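Local coordinates for protein malate dehydrogenase (Picrophilus torridus, PDB 4BGV) that probably catalyses the reversible NAD-dependent oxidation of malate to oxaloacetate, a step of the tricarboxylic acid cycle, at residues A[27-32]-A[55-60]; A[96-101]-A[312-317]; A[130-135]-A[270-275]; A[183-188]-A[302-307]; A[242-247]-A[278-283]. All coordinates share one frame; numbering follows the deposited sequence. Where two conformers were deposited one is given.

Contact 1. Residues A[27-32]-A[55-60]; sequences GDIYIF and YDLDIK
The ring of Y30 has K60 CB over one face and the carboxylate of D58 at its edge. Y30 and K60 belong to the parallel sheet of the NAD-binding Rossmann fold, where strand 28-33 lies beside 59-63, an outermost strand within the chain. K60 CB is 4.3 Å from the centroid of the Y30 ring, a CH-pi contact shifted toward the rim. The two side chains run alongside each other in the same direction, which brings K60 CD to 3.7 Å from Y30 OH. D58 approaches with its carboxylate plane turned 84° from the ring. Its CG is anti to the backbone N (chi1 -176°), and this sets D58 OD2 3.2 Å from Y30 OH, a possible hydrogen bond. A water also donates to this OD2 and bonds weakly to D28 OD2. K60 NZ forms a long salt bridge with D58 OD1.

The carboxylate of D28 is the next flat group. D58 N reaches D28 OD1 at 2.8 Å from above the carboxylate plane, along a nearly straight bond (174°). R2 pairs with the same oxygen and probably offsets the nearness of two acids. I29 and I59 lie on the sheet face that Y30 and K60 do not use. Their CD1 atoms are 4.4 Å apart, and helices 12-23 and 38-47 cover them. I31 packs on A10, a probable NAD(+)-binding residue. Parallel pairing joins the segments: I29 N to D58 O, just before the strand, K60 N to I29 O, and I31 N to K60 O. I29 O also receives a CA-H contact from I59 CA at 3.2 Å.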
# COMPACT_ATOMS: atom_id res chain seq x y z
N GLY A 27 6.43 11.81 5.14
CA GLY A 27 7.69 12.43 5.53
C GLY A 27 7.84 12.35 7.04
O GLY A 27 7.01 11.74 7.69
N ASP A 28 8.89 12.94 7.57
CA ASP A 28 9.05 13.02 9.03
C ASP A 28 7.95 13.90 9.60
O ASP A 28 7.50 14.85 8.95
CB ASP A 28 10.42 13.58 9.39
CG ASP A 28 11.55 12.67 8.93
OD1 ASP A 28 11.40 11.43 8.99
OD2 ASP A 28 12.61 13.20 8.52
N ILE A 29 7.51 13.60 10.82
CA ILE A 29 6.35 14.27 11.37
C ILE A 29 6.68 14.78 12.77
O ILE A 29 7.04 13.99 13.65
CB ILE A 29 5.17 13.31 11.44
CG1 ILE A 29 4.78 12.84 10.03
CG2 ILE A 29 3.96 13.96 12.10
CD1 ILE A 29 4.41 11.39 9.99
N TYR A 30 6.61 16.09 12.95
CA TYR A 30 6.78 16.71 14.28
C TYR A 30 5.43 17.23 14.79
O TYR A 30 4.75 18.00 14.09
CB TYR A 30 7.78 17.86 14.23
CG TYR A 30 9.24 17.44 14.15
CD1 TYR A 30 9.60 16.18 13.70
CD2 TYR A 30 10.26 18.30 14.55
CE1 TYR A 30 10.93 15.79 13.63
CE2 TYR A 30 11.59 17.93 14.48
CZ TYR A 30 11.92 16.67 14.02
OH TYR A 30 13.25 16.29 13.95
N ILE A 31 5.05 16.82 16.00
CA ILE A 31 3.73 17.16 16.54
C ILE A 31 3.92 18.16 17.68
O ILE A 31 4.87 18.04 18.45
CB ILE A 31 2.97 15.91 17.07
CG1 ILE A 31 3.03 14.76 16.06
CG2 ILE A 31 1.51 16.24 17.41
CD1 ILE A 31 2.39 13.49 16.57
N PHE A 32 3.02 19.15 17.76
CA PHE A 32 3.10 20.20 18.78
C PHE A 32 1.77 20.37 19.50
O PHE A 32 0.71 20.34 18.88
CB PHE A 32 3.51 21.54 18.14
CG PHE A 32 4.84 21.48 17.43
CD1 PHE A 32 4.93 20.95 16.14
CD2 PHE A 32 5.99 21.92 18.06
CE1 PHE A 32 6.16 20.86 15.49
CE2 PHE A 32 7.22 21.86 17.41
CZ PHE A 32 7.31 21.32 16.13
N TYR A 55 6.90 2.04 8.34
CA TYR A 55 7.39 3.39 8.05
C TYR A 55 8.70 3.74 8.75
O TYR A 55 8.80 3.65 9.98
CB TYR A 55 6.33 4.48 8.30
CG TYR A 55 5.48 4.38 9.56
CD1 TYR A 55 5.96 4.81 10.80
CD2 TYR A 55 4.17 3.93 9.49
CE1 TYR A 55 5.17 4.75 11.94
CE2 TYR A 55 3.38 3.86 10.61
CZ TYR A 55 3.86 4.27 11.83
OH TYR A 55 3.03 4.19 12.91
N ASP A 56 9.71 4.11 7.97
CA ASP A 56 11.01 4.50 8.52
C ASP A 56 11.08 6.02 8.55
O ASP A 56 11.63 6.66 7.65
CB ASP A 56 12.15 3.91 7.70
CG ASP A 56 12.39 2.44 8.02
OD1 ASP A 56 12.25 2.08 9.20
OD2 ASP A 56 12.72 1.66 7.10
N LEU A 57 10.47 6.59 9.59
CA LEU A 57 10.33 8.03 9.73
C LEU A 57 10.71 8.48 11.14
O LEU A 57 10.72 7.69 12.08
CB LEU A 57 8.86 8.45 9.50
CG LEU A 57 8.27 8.07 8.15
CD1 LEU A 57 6.77 8.24 8.19
CD2 LEU A 57 8.90 8.91 7.02
N ASP A 58 11.04 9.76 11.25
CA ASP A 58 11.31 10.38 12.53
C ASP A 58 9.98 10.99 12.92
O ASP A 58 9.39 11.77 12.17
CB ASP A 58 12.39 11.44 12.33
CG ASP A 58 12.83 12.08 13.62
OD1 ASP A 58 12.54 11.53 14.70
OD2 ASP A 58 13.47 13.16 13.54
N ILE A 59 9.46 10.60 14.08
CA ILE A 59 8.19 11.12 14.54
C ILE A 59 8.39 11.61 15.97
O ILE A 59 8.74 10.82 16.85
CB ILE A 59 7.09 10.03 14.48
CG1 ILE A 59 7.02 9.46 13.04
CG2 ILE A 59 5.76 10.59 14.94
CD1 ILE A 59 5.97 8.40 12.86
N LYS A 60 8.23 12.91 16.17
CA LYS A 60 8.58 13.53 17.47
C LYS A 60 7.44 14.42 17.97
O LYS A 60 6.65 14.92 17.17
CB LYS A 60 9.85 14.36 17.34
CG LYS A 60 11.10 13.55 17.00
CD LYS A 60 12.34 14.44 17.04
CE LYS A 60 13.61 13.65 16.77
NZ LYS A 60 13.98 12.77 17.91
O HOH W 1 14.09 14.33 11.44

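Contact 2. Residues A[96-101]-A[312-317]; sequences LLLKNI and SAIADD
I314 holds its CG2 branch anti to the backbone N and aims it at three side chains of helix 93-114. L97 meets it with CG likewise anti to the backbone N (chi1 -173°), and its CD2 lies 4.0 Å from I314 CG2. L98 takes the other common course. Its CG lies beside the backbone N (chi1 -75°), and the leucine swings over until L98 CD2 is 3.7 Å from I314 CG2. The side chains of L98 and I314 cross at about a right angle, while L97 approaches obliquely. One methyl of I314 therefore sits against two neighbouring leucines.

This is a helix-helix contact between the two halves of the lactate/malate dehydrogenase fold. Helix 93-114 belongs to the NAD-binding half, and helix 295-321 is the long C-terminal helix of the other. The short segments have a signed crossing angle of -53°, and their axes come within 10.4 Å. No hydrogen bond joins the segments; apolar branches fill the space between the helices.

One turn after L97 and L98, I101 extends toward A315. I101 CD1 touches A315 CB at 3.8 Å. The small side chain of A315 lets I101 CD1 come equally near to A315 CA. The backbones come nearest here, with I101 CA 6.7 Å from A315 CA. The same I101 CD1 is also at the limit of contact with I314 CG2. M130 of helix 127-138 touches both L97 and I101. N100, a probable NAD(+)-binding residue, leaves helix 93-114 on a face not used here, and its OD1 accepts a bond from L85 N.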
# COMPACT_ATOMS: atom_id res chain seq x y z
N LEU A 96 -16.91 31.80 19.59
CA LEU A 96 -15.99 30.75 19.19
C LEU A 96 -15.09 31.21 18.04
O LEU A 96 -13.88 30.93 18.05
CB LEU A 96 -16.74 29.47 18.80
CG LEU A 96 -15.82 28.33 18.36
CD1 LEU A 96 -14.82 28.00 19.45
CD2 LEU A 96 -16.61 27.08 17.95
N LEU A 97 -15.67 31.88 17.06
CA LEU A 97 -14.92 32.39 15.92
C LEU A 97 -13.82 33.32 16.42
O LEU A 97 -12.67 33.23 15.99
CB LEU A 97 -15.83 33.16 14.96
CG LEU A 97 -15.17 33.60 13.64
CD1 LEU A 97 -15.12 32.45 12.66
CD2 LEU A 97 -15.87 34.80 13.02
N LEU A 98 -14.17 34.22 17.33
CA LEU A 98 -13.21 35.16 17.90
C LEU A 98 -12.09 34.46 18.66
O LEU A 98 -10.91 34.79 18.49
CB LEU A 98 -13.92 36.18 18.80
CG LEU A 98 -14.67 37.21 17.95
CD1 LEU A 98 -15.49 38.15 18.82
CD2 LEU A 98 -13.69 37.99 17.09
N LYS A 99 -12.46 33.49 19.49
CA LYS A 99 -11.48 32.69 20.22
C LYS A 99 -10.49 32.04 19.26
O LYS A 99 -9.27 32.07 19.48
CB LYS A 99 -12.17 31.61 21.04
CG LYS A 99 -11.20 30.72 21.83
CD LYS A 99 -10.44 31.52 22.88
CE LYS A 99 -9.45 30.65 23.65
NZ LYS A 99 -8.75 31.41 24.74
N ASN A 100 -11.01 31.44 18.20
CA ASN A 100 -10.13 30.74 17.27
C ASN A 100 -9.28 31.69 16.43
O ASN A 100 -8.13 31.38 16.13
CB ASN A 100 -10.92 29.77 16.39
CG ASN A 100 -11.27 28.49 17.12
OD1 ASN A 100 -10.52 28.04 17.99
ND2 ASN A 100 -12.41 27.91 16.78
N ILE A 101 -9.82 32.86 16.06
CA ILE A 101 -9.05 33.84 15.31
C ILE A 101 -7.81 34.26 16.11
O ILE A 101 -6.71 34.40 15.56
CB ILE A 101 -9.92 35.07 14.91
CG1 ILE A 101 -10.85 34.69 13.75
CG2 ILE A 101 -9.04 36.22 14.47
CD1 ILE A 101 -11.95 35.71 13.48
N SER A 312 -14.95 37.41 7.60
CA SER A 312 -13.62 37.92 7.30
C SER A 312 -13.48 39.35 7.83
O SER A 312 -12.41 39.77 8.26
CB SER A 312 -13.33 37.87 5.80
OG SER A 312 -13.39 36.53 5.31
N ALA A 313 -14.58 40.10 7.79
CA ALA A 313 -14.61 41.45 8.31
C ALA A 313 -14.44 41.43 9.84
O ALA A 313 -13.81 42.31 10.42
CB ALA A 313 -15.92 42.14 7.94
N ILE A 314 -15.01 40.41 10.47
CA ILE A 314 -14.82 40.19 11.90
C ILE A 314 -13.34 39.93 12.21
O ILE A 314 -12.80 40.46 13.19
CB ILE A 314 -15.72 39.04 12.41
CG1 ILE A 314 -17.19 39.47 12.35
CG2 ILE A 314 -15.34 38.64 13.84
CD1 ILE A 314 -18.17 38.37 12.66
N ALA A 315 -12.69 39.13 11.36
CA ALA A 315 -11.26 38.88 11.51
C ALA A 315 -10.43 40.16 11.35
O ALA A 315 -9.52 40.42 12.16
CB ALA A 315 -10.80 37.81 10.54
N ASP A 316 -10.74 40.96 10.34
CA ASP A 316 -10.10 42.27 10.17
C ASP A 316 -10.23 43.11 11.45
O ASP A 316 -9.25 43.66 11.93
CB ASP A 316 -10.72 43.05 9.01
CG ASP A 316 -10.42 42.42 7.66
OD1 ASP A 316 -9.46 41.63 7.57
OD2 ASP A 316 -11.15 42.74 6.70
N ASP A 317 -11.45 43.20 11.97
CA ASP A 317 -11.72 43.98 13.17
C ASP A 317 -10.92 43.49 14.37
O ASP A 317 -10.35 44.29 15.11
CB ASP A 317 -13.22 43.98 13.48
CG ASP A 317 -13.55 44.69 14.78
OD1 ASP A 317 -13.59 45.94 14.79
OD2 ASP A 317 -13.79 43.98 15.79

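Contact 3. Residues A[130-135]-A[270-275]; sequences MAYAIY and NNLFIG
F273 pushes its ring against helix 127-138 and makes the tight part of this contact. The helix belongs to the NAD-binding domain and strand 272-281 to the alpha/beta C-terminal domain, so the packing joins the two domains of the lactate/malate dehydrogenase fold. A131 CB lies over one face of the F273 ring, 4.0 Å from its centroid, in a CH-pi contact offset toward the rim. Y132 N is over a face of this ring too. At the rim, F273 CD1 is 3.6 Å from Y132 CA. F273 CE1 is 3.7 Å from Y135 CB, one turn farther along the helix. F273 is buried, and I145 of strand 145-147 also touches it and A131.

The other end is looser and more polar. Y132 has CG anti to the backbone N (chi1 -175°), and its ring leaves the helix toward L272 and N271. L272 CD2 lies over one face of that ring in a CH-pi contact, 4.1 Å from the centroid, and L272 itself is partly exposed. A water links the remaining groups, donating to Y132 OH and to N271 O. The main polar partner of the Y132 hydroxyl lies outside the two segments, in D316 of helix 295-321. No direct hydrogen bond joins the segments. The nearest approach of Y132 to N271 is ring atom CE1 at 3.6 Å from N271 O.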
# COMPACT_ATOMS: atom_id res chain seq x y z
N MET A 130 -10.14 30.97 9.14
CA MET A 130 -8.92 30.69 9.89
C MET A 130 -7.68 30.74 9.00
O MET A 130 -6.62 31.15 9.47
CB MET A 130 -9.01 29.35 10.64
CG MET A 130 -10.10 29.33 11.71
SD MET A 130 -10.04 30.74 12.84
CE MET A 130 -11.77 31.16 12.95
N ALA A 131 -7.81 30.35 7.73
CA ALA A 131 -6.73 30.53 6.77
C ALA A 131 -6.45 32.01 6.54
O ALA A 131 -5.30 32.45 6.44
CB ALA A 131 -7.05 29.83 5.43
N TYR A 132 -7.52 32.80 6.45
CA TYR A 132 -7.39 34.25 6.32
C TYR A 132 -6.64 34.82 7.52
O TYR A 132 -5.72 35.63 7.36
CB TYR A 132 -8.77 34.88 6.16
CG TYR A 132 -8.77 36.37 5.91
CD1 TYR A 132 -8.09 36.92 4.82
CD2 TYR A 132 -9.46 37.22 6.75
CE1 TYR A 132 -8.09 38.29 4.59
CE2 TYR A 132 -9.47 38.59 6.53
CZ TYR A 132 -8.79 39.11 5.45
OH TYR A 132 -8.82 40.47 5.25
N ALA A 133 -6.98 34.36 8.72
CA ALA A 133 -6.27 34.81 9.92
C ALA A 133 -4.80 34.40 9.91
O ALA A 133 -3.92 35.17 10.29
CB ALA A 133 -6.96 34.29 11.18
N ILE A 134 -4.52 33.17 9.48
CA ILE A 134 -3.14 32.70 9.40
C ILE A 134 -2.34 33.58 8.43
O ILE A 134 -1.19 33.94 8.70
CB ILE A 134 -3.06 31.20 8.99
CG1 ILE A 134 -3.51 30.30 10.16
CG2 ILE A 134 -1.64 30.81 8.54
CD1 ILE A 134 -2.54 30.28 11.38
N TYR A 135 -2.98 33.96 7.33
CA TYR A 135 -2.39 34.83 6.33
C TYR A 135 -2.07 36.20 6.94
O TYR A 135 -0.96 36.70 6.81
CB TYR A 135 -3.36 34.99 5.14
CG TYR A 135 -2.92 36.05 4.15
CD1 TYR A 135 -1.63 36.04 3.62
CD2 TYR A 135 -3.80 37.05 3.74
CE1 TYR A 135 -1.23 37.00 2.72
CE2 TYR A 135 -3.40 38.02 2.82
CZ TYR A 135 -2.10 37.99 2.32
OH TYR A 135 -1.68 38.93 1.41
N ASN A 270 -12.91 39.42 -3.21
CA ASN A 270 -11.54 39.84 -3.46
C ASN A 270 -10.72 39.90 -2.18
O ASN A 270 -11.17 40.44 -1.16
CB ASN A 270 -11.51 41.19 -4.18
CG ASN A 270 -10.12 41.57 -4.63
OD1 ASN A 270 -9.49 40.88 -5.43
ND2 ASN A 270 -9.63 42.70 -4.11
N ASN A 271 -9.53 39.33 -2.25
CA ASN A 271 -8.58 39.30 -1.14
C ASN A 271 -9.13 38.61 0.10
O ASN A 271 -8.90 39.07 1.22
CB ASN A 271 -8.11 40.70 -0.79
CG ASN A 271 -7.63 41.45 -1.99
OD1 ASN A 271 -8.02 42.61 -2.22
ND2 ASN A 271 -6.81 40.80 -2.80
N LEU A 272 -9.88 37.53 -0.12
CA LEU A 272 -10.40 36.68 0.95
C LEU A 272 -10.14 35.23 0.57
O LEU A 272 -9.87 34.94 -0.60
CB LEU A 272 -11.91 36.88 1.10
CG LEU A 272 -12.38 38.26 1.56
CD1 LEU A 272 -13.86 38.26 1.82
CD2 LEU A 272 -11.60 38.66 2.79
N PHE A 273 -10.22 34.33 1.55
CA PHE A 273 -10.16 32.88 1.29
C PHE A 273 -11.58 32.29 1.18
O PHE A 273 -12.44 32.61 2.00
CB PHE A 273 -9.43 32.16 2.42
CG PHE A 273 -7.94 32.32 2.40
CD1 PHE A 273 -7.35 33.51 2.79
CD2 PHE A 273 -7.12 31.25 2.04
CE1 PHE A 273 -5.96 33.65 2.80
CE2 PHE A 273 -5.73 31.38 2.06
CZ PHE A 273 -5.15 32.59 2.42
N ILE A 274 -11.81 31.45 0.18
CA ILE A 274 -13.08 30.74 0.08
C ILE A 274 -12.86 29.42 -0.68
O ILE A 274 -11.89 29.30 -1.44
CB ILE A 274 -14.18 31.63 -0.60
CG1 ILE A 274 -15.59 31.08 -0.35
CG2 ILE A 274 -13.88 31.85 -2.08
CD1 ILE A 274 -16.71 32.13 -0.58
N GLY A 275 -13.74 28.44 -0.48
CA GLY A 275 -13.56 27.12 -1.08
C GLY A 275 -13.80 27.06 -2.58
O GLY A 275 -14.92 27.24 -3.06
O HOH W 2 -9.13 41.24 2.35

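Contact 4. Residues A[183-188]-A[302-307]; sequences DMVPFI and KKSVES
D183 lies just before strand 184-193 of the C-terminal domain and meets the long helix 295-321 through two serines. It comes three residues after H180, the probable proton acceptor. S304 and S307 stand one turn apart and both point toward D183. D183 meets one with its backbone carbonyl and the other with its carboxylate. Its CG is anti to the carbonyl carbon (chi1 -74°), and the two oxygen groups diverge to serve separate serines.

S307 OG donates to D183 OD2 at 2.8 Å. It arrives on the syn side, 23° out of the carboxylate plane. S307 CB lies 3.4 Å from D183 OD1, so the serine sits across the carboxylate end. S304 was modelled in two conformers, so the contacts of its hydroxyl hold for one of them and are doubtful. In that conformer S304 OG is 2.6 Å from D183 O, well above the carbonyl plane (43° out of it). A300 O, one turn earlier in the helix, is a second acceptor for the single S304 proton.

V185 CG2 lies against the same hydroxyl, 3.5 Å from S304 OG. Its apolar neighbours A300 and W301 are on the same helix, outside the segment. The S307 side chain is about 5 Å from that of R93, a probable substrate-binding residue. The arrangement is that of a helix laid against the beginning of a strand in an antiparallel sheet, as in the alpha/beta C-terminal domain of the lactate/malate dehydrogenase family.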
# COMPACT_ATOMS: atom_id res chain seq x y z
N ASP A 183 -23.27 26.92 3.88
CA ASP A 183 -22.30 27.59 3.00
C ASP A 183 -21.74 26.67 1.91
O ASP A 183 -21.01 27.14 1.03
CB ASP A 183 -21.14 28.19 3.80
CG ASP A 183 -21.55 29.44 4.57
OD1 ASP A 183 -22.57 30.07 4.21
OD2 ASP A 183 -20.83 29.81 5.53
N MET A 184 -22.06 25.38 1.98
CA MET A 184 -21.59 24.42 0.99
C MET A 184 -22.40 24.60 -0.29
O MET A 184 -23.60 24.87 -0.23
CB MET A 184 -21.79 22.99 1.49
CG MET A 184 -21.12 21.90 0.66
SD MET A 184 -21.60 20.26 1.29
CE MET A 184 -23.15 19.99 0.43
N VAL A 185 -21.74 24.45 -1.43
CA VAL A 185 -22.43 24.59 -2.71
C VAL A 185 -22.11 23.38 -3.58
O VAL A 185 -21.03 23.29 -4.17
CB VAL A 185 -22.02 25.87 -3.47
CG1 VAL A 185 -22.80 25.98 -4.79
CG2 VAL A 185 -22.24 27.11 -2.60
N PRO A 186 -23.04 22.43 -3.65
CA PRO A 186 -22.80 21.27 -4.52
C PRO A 186 -23.08 21.64 -5.97
O PRO A 186 -23.94 22.49 -6.22
CB PRO A 186 -23.86 20.27 -4.05
CG PRO A 186 -25.01 21.15 -3.59
CD PRO A 186 -24.38 22.40 -3.03
N PHE A 187 -22.35 21.04 -6.91
CA PHE A 187 -22.74 21.06 -8.32
C PHE A 187 -23.18 19.63 -8.61
O PHE A 187 -22.35 18.73 -8.83
CB PHE A 187 -21.58 21.42 -9.27
CG PHE A 187 -21.21 22.88 -9.30
CD1 PHE A 187 -21.15 23.63 -8.13
CD2 PHE A 187 -20.85 23.49 -10.49
CE1 PHE A 187 -20.77 24.99 -8.16
CE2 PHE A 187 -20.46 24.82 -10.53
CZ PHE A 187 -20.42 25.57 -9.36
N ILE A 188 -24.49 19.41 -8.59
CA ILE A 188 -25.03 18.08 -8.83
C ILE A 188 -24.67 17.61 -10.23
O ILE A 188 -24.35 16.44 -10.43
CB ILE A 188 -26.56 18.06 -8.63
CG1 ILE A 188 -26.91 18.33 -7.17
CG2 ILE A 188 -27.15 16.74 -9.09
CD1 ILE A 188 -26.00 17.62 -6.20
N LYS A 302 -23.63 33.07 -3.85
CA LYS A 302 -23.71 34.43 -3.33
C LYS A 302 -23.97 34.44 -1.83
O LYS A 302 -23.44 35.28 -1.11
CB LYS A 302 -24.75 35.25 -4.10
CG LYS A 302 -24.20 35.75 -5.43
CD LYS A 302 -25.25 36.47 -6.26
CE LYS A 302 -24.72 36.72 -7.67
NZ LYS A 302 -25.67 37.51 -8.50
N LYS A 303 -24.78 33.49 -1.36
CA LYS A 303 -25.05 33.38 0.07
C LYS A 303 -23.80 32.97 0.84
O LYS A 303 -23.52 33.50 1.91
CB LYS A 303 -26.19 32.38 0.31
CG LYS A 303 -27.57 32.96 0.03
CD LYS A 303 -28.66 31.89 -0.10
CE LYS A 303 -28.50 30.77 0.93
NZ LYS A 303 -27.80 29.59 0.35
N SER A 304 -23.04 32.04 0.27
CA SER A 304 -21.79 31.60 0.89
C SER A 304 -20.80 32.76 0.93
O SER A 304 -20.11 32.97 1.93
CB SER A 304 -21.18 30.42 0.12
OG SER A 304 -22.06 29.32 0.08
N VAL A 305 -20.75 33.52 -0.16
CA VAL A 305 -19.88 34.68 -0.28
C VAL A 305 -20.16 35.70 0.82
O VAL A 305 -19.22 36.18 1.47
CB VAL A 305 -19.98 35.33 -1.69
CG1 VAL A 305 -19.54 36.78 -1.65
CG2 VAL A 305 -19.15 34.52 -2.70
N GLU A 306 -21.43 36.01 1.05
CA GLU A 306 -21.82 36.97 2.09
C GLU A 306 -21.36 36.51 3.48
O GLU A 306 -20.88 37.30 4.28
CB GLU A 306 -23.33 37.23 2.04
CG GLU A 306 -24.04 37.17 3.39
CD GLU A 306 -25.22 36.21 3.38
OE1 GLU A 306 -26.33 36.63 2.99
OE2 GLU A 306 -25.04 35.02 3.76
N SER A 307 -21.49 35.21 3.74
CA SER A 307 -21.07 34.64 5.01
C SER A 307 -19.57 34.81 5.23
O SER A 307 -19.13 35.22 6.31
CB SER A 307 -21.46 33.15 5.06
OG SER A 307 -20.82 32.51 6.14

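Contact 5. Residues A[242-247]-A[278-283]; sequences VESIVN and IKIGKN
S244 and I280 make the polar bond of this contact. A chi1 of -168° turns the S244 hydroxyl away from the backbone N, and it points from helix 232-246 at strand 272-281. S244 OG donates to I280 O at 2.7 Å, from above the carbonyl plane (39° out of it). R251 N, at the start of the neighbouring strand 251-259, also bonds to S244 OG. Two bonds thus grip the hydroxyl and fix its rotation.

I245 is the next residue on the helix. Its CG1 lies beside the backbone N (chi1 -59°), and this branch faces I280. I280 answers with its CG2 branch. The methylene I245 CG1 and the methyl I280 CG2 meet at 3.4 Å, closer than usual for carbons. The side chains cross at a slant. I245 also packs on V78 and V121, from two strands of the parallel NAD-binding sheet. The last turn of helix 232-246 thus touches both its own antiparallel sheet and strands 78-81 and 119-122 of the Rossmann sheet.

Farther along, the backbones come together. I245 CA makes a CA-H contact to G281 O at 3.5 Å, and K282 CA makes another to I245 O at 3.4 Å. G281 has no side chain, and S244 O comes to 3.8 Å from its CA. K282 CB points away from the helix yet touches I245 O. The chemistry implies that both roles of the buried S244 hydroxyl are used: its proton is directed at I280 O, and its oxygen takes the N-H of R251.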
# COMPACT_ATOMS: atom_id res chain seq x y z
N VAL A 242 -2.06 17.45 2.20
CA VAL A 242 -0.66 17.61 2.59
C VAL A 242 0.29 16.85 1.63
O VAL A 242 1.32 17.39 1.19
CB VAL A 242 -0.43 17.09 4.03
CG1 VAL A 242 1.07 17.12 4.39
CG2 VAL A 242 -1.27 17.91 5.03
N GLU A 243 -0.06 15.61 1.30
CA GLU A 243 0.83 14.82 0.46
C GLU A 243 0.87 15.38 -0.97
O GLU A 243 1.88 15.22 -1.68
CB GLU A 243 0.43 13.33 0.47
CG GLU A 243 -0.80 13.02 -0.35
CD GLU A 243 -1.27 11.58 -0.22
OE1 GLU A 243 -0.74 10.85 0.65
OE2 GLU A 243 -2.16 11.19 -0.98
N SER A 244 -0.19 16.05 -1.42
CA SER A 244 -0.16 16.65 -2.75
C SER A 244 0.87 17.77 -2.80
O SER A 244 1.50 18.01 -3.83
CB SER A 244 -1.54 17.17 -3.19
OG SER A 244 -1.54 17.50 -4.58
N ILE A 245 1.03 18.49 -1.69
CA ILE A 245 2.10 19.51 -1.63
C ILE A 245 3.48 18.86 -1.55
O ILE A 245 4.37 19.14 -2.39
CB ILE A 245 1.93 20.43 -0.40
CG1 ILE A 245 0.57 21.14 -0.45
CG2 ILE A 245 3.06 21.49 -0.36
CD1 ILE A 245 0.27 21.98 0.77
N VAL A 246 3.67 18.01 -0.54
CA VAL A 246 4.96 17.38 -0.28
C VAL A 246 5.48 16.61 -1.49
O VAL A 246 6.66 16.70 -1.86
CB VAL A 246 4.88 16.45 0.95
CG1 VAL A 246 6.14 15.61 1.10
CG2 VAL A 246 4.64 17.28 2.21
N ASN A 247 4.59 15.86 -2.11
CA ASN A 247 4.99 15.02 -3.23
C ASN A 247 4.57 15.61 -4.58
O ASN A 247 4.62 14.92 -5.60
CB ASN A 247 4.44 13.61 -3.03
CG ASN A 247 5.10 12.92 -1.87
OD1 ASN A 247 6.29 13.13 -1.62
ND2 ASN A 247 4.35 12.09 -1.14
N ILE A 278 -8.88 23.79 -6.65
CA ILE A 278 -7.50 24.19 -6.86
C ILE A 278 -6.61 23.01 -7.25
O ILE A 278 -6.90 21.87 -6.89
CB ILE A 278 -6.91 24.89 -5.61
CG1 ILE A 278 -6.94 23.96 -4.39
CG2 ILE A 278 -7.60 26.24 -5.34
CD1 ILE A 278 -6.08 24.46 -3.24
N LYS A 279 -5.54 23.30 -8.00
CA LYS A 279 -4.47 22.32 -8.22
C LYS A 279 -3.44 22.51 -7.11
O LYS A 279 -2.93 23.61 -6.92
CB LYS A 279 -3.80 22.54 -9.59
CG LYS A 279 -2.73 21.47 -9.90
CD LYS A 279 -1.82 21.85 -11.09
CE LYS A 279 -2.62 22.15 -12.33
NZ LYS A 279 -1.74 22.25 -13.56
N ILE A 280 -3.16 21.45 -6.36
CA ILE A 280 -2.28 21.52 -5.19
C ILE A 280 -0.92 20.93 -5.52
O ILE A 280 -0.81 19.75 -5.84
CB ILE A 280 -2.86 20.74 -4.01
CG1 ILE A 280 -4.29 21.21 -3.71
CG2 ILE A 280 -1.96 20.90 -2.76
CD1 ILE A 280 -4.98 20.38 -2.65
N GLY A 281 0.12 21.75 -5.45
CA GLY A 281 1.46 21.28 -5.78
C GLY A 281 2.50 21.74 -4.79
O GLY A 281 2.15 22.27 -3.72
N LYS A 282 3.78 21.57 -5.15
CA LYS A 282 4.87 21.91 -4.24
C LYS A 282 4.90 23.40 -3.87
O LYS A 282 5.50 23.77 -2.86
CB LYS A 282 6.23 21.48 -4.81
CG LYS A 282 6.51 21.98 -6.22
CD LYS A 282 7.89 21.52 -6.70
CE LYS A 282 8.06 21.69 -8.20
NZ LYS A 282 7.84 23.10 -8.63
N ASN A 283 4.27 24.24 -4.68
CA ASN A 283 4.24 25.67 -4.37
C ASN A 283 2.97 26.12 -3.63
O ASN A 283 2.78 27.31 -3.39
CB ASN A 283 4.41 26.52 -5.65
CG ASN A 283 5.72 26.26 -6.37
OD1 ASN A 283 5.74 26.10 -7.59
ND2 ASN A 283 6.81 26.22 -5.63

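Contacts 2 and 3 lie closest, with centres 11 Å apart, and they touch. S312 CB packs on L272 CD2 at 3.6 Å, and D316 OD1 and Y132 OH are 2.7 Å apart. Both contacts join the NAD-binding and C-terminal domains. Contact 4 shares helix 295-321 with contact 2 and touches contact 3 through I274 CD1 and V305 CG2. Contacts 3 and 5 use the same strand, 272-281, with centres about 18 Å apart. Contact 1 stands at the far edge of the Rossmann sheet, its centre about 37 Å from that of contact 4. Contact 2 holds N100, a probable NAD(+) residue, and contact 1 lies near A10. Contacts 2 and 4 both come near R93.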